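Local coordinates for protein putative peptidase (Bacteroides fragilis, PDB 5DYN) that probably activates the B. fragilis toxin by proteolytic cleavage, as a clostripain-family cysteine protease of which this chain is the C-terminal portion, at residues A63-Q66 with T67-P70; M100-E103 with D104-G107; T230-Y233 with K234-G237. All blocks are in the same frame, centred on the assembly; numbering follows the deposited sequence. Where two conformers were deposited one is given.

Interaction 1 of 3, residues A63-Q66 with T67-P70. With NA (sodium ion), chain E.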
# COMPACT_ATOMS: atom_id res chain seq x y z
N ALA B 63 -5.01 9.67 -4.13
CA ALA B 63 -5.69 9.23 -5.34
C ALA B 63 -6.66 10.29 -5.87
O ALA B 63 -7.27 11.03 -5.09
CB ALA B 63 -6.44 7.93 -5.08
N PRO B 64 -6.78 10.38 -7.20
CA PRO B 64 -7.85 11.16 -7.84
C PRO B 64 -9.15 10.38 -7.74
O PRO B 64 -9.57 9.75 -8.71
CB PRO B 64 -7.38 11.29 -9.29
CG PRO B 64 -6.54 10.07 -9.51
CD PRO B 64 -5.86 9.80 -8.19
N TYR B 65 -9.79 10.44 -6.58
CA TYR B 65 -10.95 9.61 -6.30
C TYR B 65 -12.15 9.93 -7.19
O TYR B 65 -13.15 9.22 -7.17
CB TYR B 65 -11.35 9.73 -4.83
CG TYR B 65 -10.39 9.01 -3.89
CD1 TYR B 65 -10.44 7.63 -3.75
CD2 TYR B 65 -9.44 9.71 -3.16
CE1 TYR B 65 -9.57 6.96 -2.91
CE2 TYR B 65 -8.57 9.05 -2.32
CZ TYR B 65 -8.64 7.68 -2.19
OH TYR B 65 -7.77 7.02 -1.35
N GLN B 66 -12.05 10.99 -7.99
CA GLN B 66 -13.09 11.29 -8.96
C GLN B 66 -13.03 10.27 -10.11
O GLN B 66 -14.04 10.00 -10.76
CB GLN B 66 -12.97 12.72 -9.49
CG GLN B 66 -11.66 13.03 -10.20
CD GLN B 66 -10.63 13.64 -9.28
OE1 GLN B 66 -10.61 13.38 -8.08
NE2 GLN B 66 -9.76 14.47 -9.84
N THR B 67 -11.85 9.71 -10.34
CA THR B 67 -11.68 8.68 -11.36
C THR B 67 -11.37 7.31 -10.75
O THR B 67 -11.68 6.28 -11.35
CB THR B 67 -10.56 9.04 -12.35
OG1 THR B 67 -9.31 9.07 -11.66
CG2 THR B 67 -10.83 10.39 -12.99
N VAL B 68 -10.78 7.31 -9.56
CA VAL B 68 -10.43 6.06 -8.89
C VAL B 68 -11.68 5.34 -8.39
O VAL B 68 -11.78 4.12 -8.48
CB VAL B 68 -9.45 6.29 -7.72
CG1 VAL B 68 -9.22 5.00 -6.95
CG2 VAL B 68 -8.13 6.83 -8.23
N VAL B 69 -12.64 6.11 -7.87
CA VAL B 69 -13.88 5.51 -7.39
C VAL B 69 -14.61 4.75 -8.50
O VAL B 69 -15.02 3.61 -8.29
CB VAL B 69 -14.82 6.56 -6.74
CG1 VAL B 69 -16.26 6.08 -6.75
CG2 VAL B 69 -14.37 6.89 -5.33
N PRO B 70 -14.78 5.36 -9.70
CA PRO B 70 -15.36 4.55 -10.77
C PRO B 70 -14.51 3.33 -11.13
O PRO B 70 -15.05 2.26 -11.42
CB PRO B 70 -15.43 5.52 -11.95
CG PRO B 70 -15.50 6.86 -11.34
CD PRO B 70 -14.64 6.77 -10.11
NA NA E . -7.24 13.33 -3.94
O HOH W 1 -6.65 15.81 -4.08
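Thr67 swings its hydroxyl back past the ring of Pro64, the two side chains crossing at a slant with OG1 of Thr67 3.6 Å from Pro64 CG. A chi1 of 64° tucks OG1 between its own backbone N and carbonyl carbon, and from there it donates to Pro64 O at 3.0 Å, lying in the carbonyl plane. That oxygen is gripped twice more: Thr67 N reaches it at 2.8 Å from above the plane, and Val68 N comes in at 2.9 Å, tilted less far out. Pro64 is the N-cap residue of helix 65-72, so all three bonds secure the helix's first turn; it also centres an inverse gamma turn, with a weak bond from Tyr65 N to Ala63 O. Val68 turns CG2 back toward the chain's start, where this methyl rests 3.7 Å from Pro64 CD and also meets Ala63 CB. The Ala63 methyl in turn lies over one face of the Tyr65 ring, close to the rim, while Val69 CG2 comes to that ring's edge. Further along, Pro70 has no N-H to offer and sets its CD 3.3 Å from Gln66 O, where the helix kinks. At the other end, Ala63 O binds a sodium ion at 2.6 Å, whose other ligands include a water, Pro61 O, and Asp35 and Glu38 of the other chain.

Interaction 2 of 3, residues M100-E103 with D104-G107. With NA (sodium ion), chain F.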
# COMPACT_ATOMS: atom_id res chain seq x y z
N MET B 100 5.84 22.69 -7.52
CA MET B 100 5.22 21.61 -6.75
C MET B 100 4.41 22.10 -5.56
O MET B 100 4.86 22.94 -4.79
CB MET B 100 6.30 20.64 -6.25
CG MET B 100 6.24 19.24 -6.86
SD MET B 100 4.84 18.27 -6.28
CE MET B 100 5.16 18.25 -4.52
N SER B 101 3.20 21.56 -5.42
CA SER B 101 2.36 21.81 -4.25
C SER B 101 1.26 20.76 -4.17
O SER B 101 1.04 20.01 -5.12
CB SER B 101 1.75 23.21 -4.29
OG SER B 101 0.64 23.25 -5.17
N ASN B 102 0.57 20.71 -3.04
CA ASN B 102 -0.55 19.80 -2.87
C ASN B 102 -1.69 20.17 -3.81
O ASN B 102 -2.36 19.30 -4.37
CB ASN B 102 -1.05 19.80 -1.42
CG ASN B 102 -0.05 19.18 -0.46
OD1 ASN B 102 0.72 18.30 -0.84
ND2 ASN B 102 -0.08 19.62 0.79
N GLU B 103 -1.91 21.47 -3.98
CA GLU B 103 -3.00 21.97 -4.81
C GLU B 103 -2.66 21.87 -6.30
O GLU B 103 -3.55 21.95 -7.15
CB GLU B 103 -3.33 23.41 -4.44
CG GLU B 103 -3.54 23.63 -2.95
CD GLU B 103 -5.01 23.76 -2.59
OE1 GLU B 103 -5.84 23.96 -3.51
OE2 GLU B 103 -5.34 23.66 -1.39
N ASP B 104 -1.38 21.70 -6.60
CA ASP B 104 -0.94 21.51 -7.98
C ASP B 104 0.26 20.57 -8.02
O ASP B 104 1.41 21.01 -8.05
CB ASP B 104 -0.59 22.84 -8.64
CG ASP B 104 -0.31 22.71 -10.12
OD1 ASP B 104 -0.73 21.70 -10.73
OD2 ASP B 104 0.34 23.61 -10.69
N TRP B 105 -0.00 19.27 -8.03
CA TRP B 105 1.06 18.28 -7.95
C TRP B 105 1.70 18.01 -9.31
O TRP B 105 1.11 17.35 -10.16
CB TRP B 105 0.54 16.97 -7.36
CG TRP B 105 1.64 16.12 -6.81
CD1 TRP B 105 2.41 15.24 -7.50
CD2 TRP B 105 2.09 16.07 -5.45
NE1 TRP B 105 3.32 14.64 -6.66
CE2 TRP B 105 3.14 15.14 -5.39
CE3 TRP B 105 1.70 16.73 -4.28
CZ2 TRP B 105 3.81 14.84 -4.21
CZ3 TRP B 105 2.37 16.43 -3.10
CH2 TRP B 105 3.41 15.50 -3.08
N THR B 106 2.92 18.50 -9.49
CA THR B 106 3.66 18.30 -10.73
C THR B 106 4.83 17.34 -10.55
O THR B 106 5.64 17.15 -11.45
CB THR B 106 4.19 19.63 -11.28
OG1 THR B 106 5.07 20.22 -10.31
CG2 THR B 106 3.04 20.59 -11.57
N GLY B 107 4.90 16.73 -9.37
CA GLY B 107 6.01 15.87 -9.02
C GLY B 107 5.86 14.44 -9.50
O GLY B 107 6.77 13.62 -9.34
NA NA F . 2.49 15.63 -11.25
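Met100 lays the end of its side chain flat over the indole of Trp105, and the path from CB to the methyl explains how. From CB the chain runs to CG, which slides past the Thr106 side chain at 3.8 Å from OG1, a hydroxyl whose hydrogen bond goes instead to Ile98 O. Bends at chi2 (-71°) and chi3 (-59°) then curl the chain over the ring. SD stops 3.5 Å from Gly107 N and sits above the five-membered ring, 3.7 Å from its centroid, a Met-aromatic contact. One bond on, CE sits over the six-membered ring on the same face, 3.5 Å from that centroid and just 7° off the normal, a CH-pi contact. The loop that makes this possible, between helix 78-92 and strand 110-115, doubles back through a type I turn at Asn102 and Glu103. Across that turn Ser101 N donates to Asp104 O at 3.2 Å, and Asp104 N returns a bond to Ser101 OG at 2.9 Å, with a weak one to Ser101 O besides. Asn102 holds its amide nearly coplanar with the indole and brings OD1 in at the ring's edge, 3.4 Å from CZ3 of Trp105. Tyr90 meets the same indole edge-to-face, and its carbonyl oxygen shares a sodium ion with Trp105 O, which lies 2.5 Å from the metal.

Interaction 3 of 3, residues T230-Y233 with K234-G237. With NA (sodium ion), chain G.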
# COMPACT_ATOMS: atom_id res chain seq x y z
N THR B 230 8.95 -10.43 10.77
CA THR B 230 8.11 -10.49 9.58
C THR B 230 7.97 -11.94 9.12
O THR B 230 8.89 -12.74 9.29
CB THR B 230 8.67 -9.63 8.43
OG1 THR B 230 9.91 -10.17 7.97
CG2 THR B 230 8.89 -8.21 8.90
N GLU B 231 6.82 -12.27 8.54
CA GLU B 231 6.59 -13.62 8.05
C GLU B 231 7.39 -13.88 6.77
O GLU B 231 7.75 -15.01 6.46
CB GLU B 231 5.10 -13.86 7.80
CG GLU B 231 4.22 -13.57 9.01
CD GLU B 231 4.56 -14.43 10.21
OE1 GLU B 231 5.05 -15.57 10.02
OE2 GLU B 231 4.35 -13.97 11.35
N TRP B 232 7.66 -12.81 6.03
CA TRP B 232 8.46 -12.92 4.81
C TRP B 232 9.88 -13.37 5.14
O TRP B 232 10.44 -14.21 4.45
CB TRP B 232 8.49 -11.60 4.04
CG TRP B 232 9.48 -11.59 2.92
CD1 TRP B 232 10.71 -11.00 2.92
CD2 TRP B 232 9.32 -12.20 1.63
NE1 TRP B 232 11.33 -11.20 1.71
CE2 TRP B 232 10.50 -11.94 0.90
CE3 TRP B 232 8.31 -12.95 1.03
CZ2 TRP B 232 10.69 -12.39 -0.40
CZ3 TRP B 232 8.50 -13.40 -0.27
CH2 TRP B 232 9.68 -13.12 -0.97
N TYR B 233 10.44 -12.82 6.21
CA TYR B 233 11.77 -13.21 6.68
C TYR B 233 11.87 -14.72 6.88
O TYR B 233 12.85 -15.34 6.47
CB TYR B 233 12.10 -12.48 7.99
CG TYR B 233 13.26 -13.08 8.76
CD1 TYR B 233 14.56 -12.69 8.51
CD2 TYR B 233 13.04 -14.04 9.74
CE1 TYR B 233 15.62 -13.24 9.21
CE2 TYR B 233 14.09 -14.60 10.45
CZ TYR B 233 15.38 -14.19 10.18
OH TYR B 233 16.42 -14.74 10.88
N LYS B 234 10.86 -15.30 7.51
CA LYS B 234 10.87 -16.72 7.86
C LYS B 234 10.86 -17.63 6.63
O LYS B 234 11.36 -18.76 6.70
CB LYS B 234 9.66 -17.03 8.75
CG LYS B 234 9.67 -16.26 10.07
CD LYS B 234 8.32 -16.32 10.78
CE LYS B 234 8.31 -15.42 12.01
NZ LYS B 234 6.93 -15.23 12.56
N VAL B 235 10.33 -17.15 5.52
CA VAL B 235 10.18 -17.98 4.33
C VAL B 235 11.03 -17.52 3.14
O VAL B 235 11.08 -18.20 2.12
CB VAL B 235 8.70 -18.03 3.87
CG1 VAL B 235 7.84 -18.72 4.92
CG2 VAL B 235 8.17 -16.63 3.58
N SER B 236 11.68 -16.37 3.28
CA SER B 236 12.43 -15.80 2.16
C SER B 236 13.82 -16.40 2.01
O SER B 236 14.43 -16.31 0.94
CB SER B 236 12.56 -14.28 2.32
OG SER B 236 13.19 -13.96 3.55
N GLY B 237 14.34 -16.98 3.09
CA GLY B 237 15.67 -17.55 3.08
C GLY B 237 16.67 -16.71 3.86
O GLY B 237 17.82 -17.10 4.04
NA NA G . 13.40 -9.57 1.65
O HOH W 2 14.49 -17.46 6.02
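Trp232 NE1 is modelled 2.6 Å from a sodium ion at the edge of the indole, in its plane, while Ser236 CB lies over one face of the same ring. The nitrogen's lone pair belongs to the pi system and the in-plane direction is that of its N-H, so NE1 is a doubtful ligand; Thr213, Tyr227 and Trp238 complete the site as modelled. The serine CB is 3.5 Å from the centroid of the five-membered ring, a CH-pi contact, and Ser236 OG turns back to the helix backbone, within weak bonding distance of Trp232 O and Tyr233 O. The segment is a short, weakly bonded helix, 231-236. Thr230 N-caps it, its OG1 accepting from Tyr233 N at 3.2 Å while also bonded to Tyr227 O. Gly237 ends it with a positive phi of 107°, and a water held by Tyr233 O at 2.7 Å bonds weakly to Gly237 N. On the exposed side, Lys234 runs extended alongside Glu231, its NZ 3.1 Å from Glu231 OE2 in a weak salt bridge, doubtful because Glu231 was modelled in two conformers. Leu122, Ala123 and Thr126 of helix 119-127 pack on the Trp232 ring.

In the fold
All three contacts are local and each holds a sodium site residue. Interaction 1 is the most buried, at the start of a helix wedged between strand 25-31, helix 78-92 and the other chain, and it runs on backbone bonds, one threonine hydroxyl and apolar packing. Interaction 2, about 17 Å away centre to centre on the same side of the chain, lies in an irregular loop whose turn is exposed, while its tryptophan is buried, with the methionine on one face. Interaction 3 lies on the opposite side, its centre about 35 and 38 Å from those of interactions 1 and 2, where a complete short helix, from N-cap to the glycine after it, combines a buried indole with surface charges.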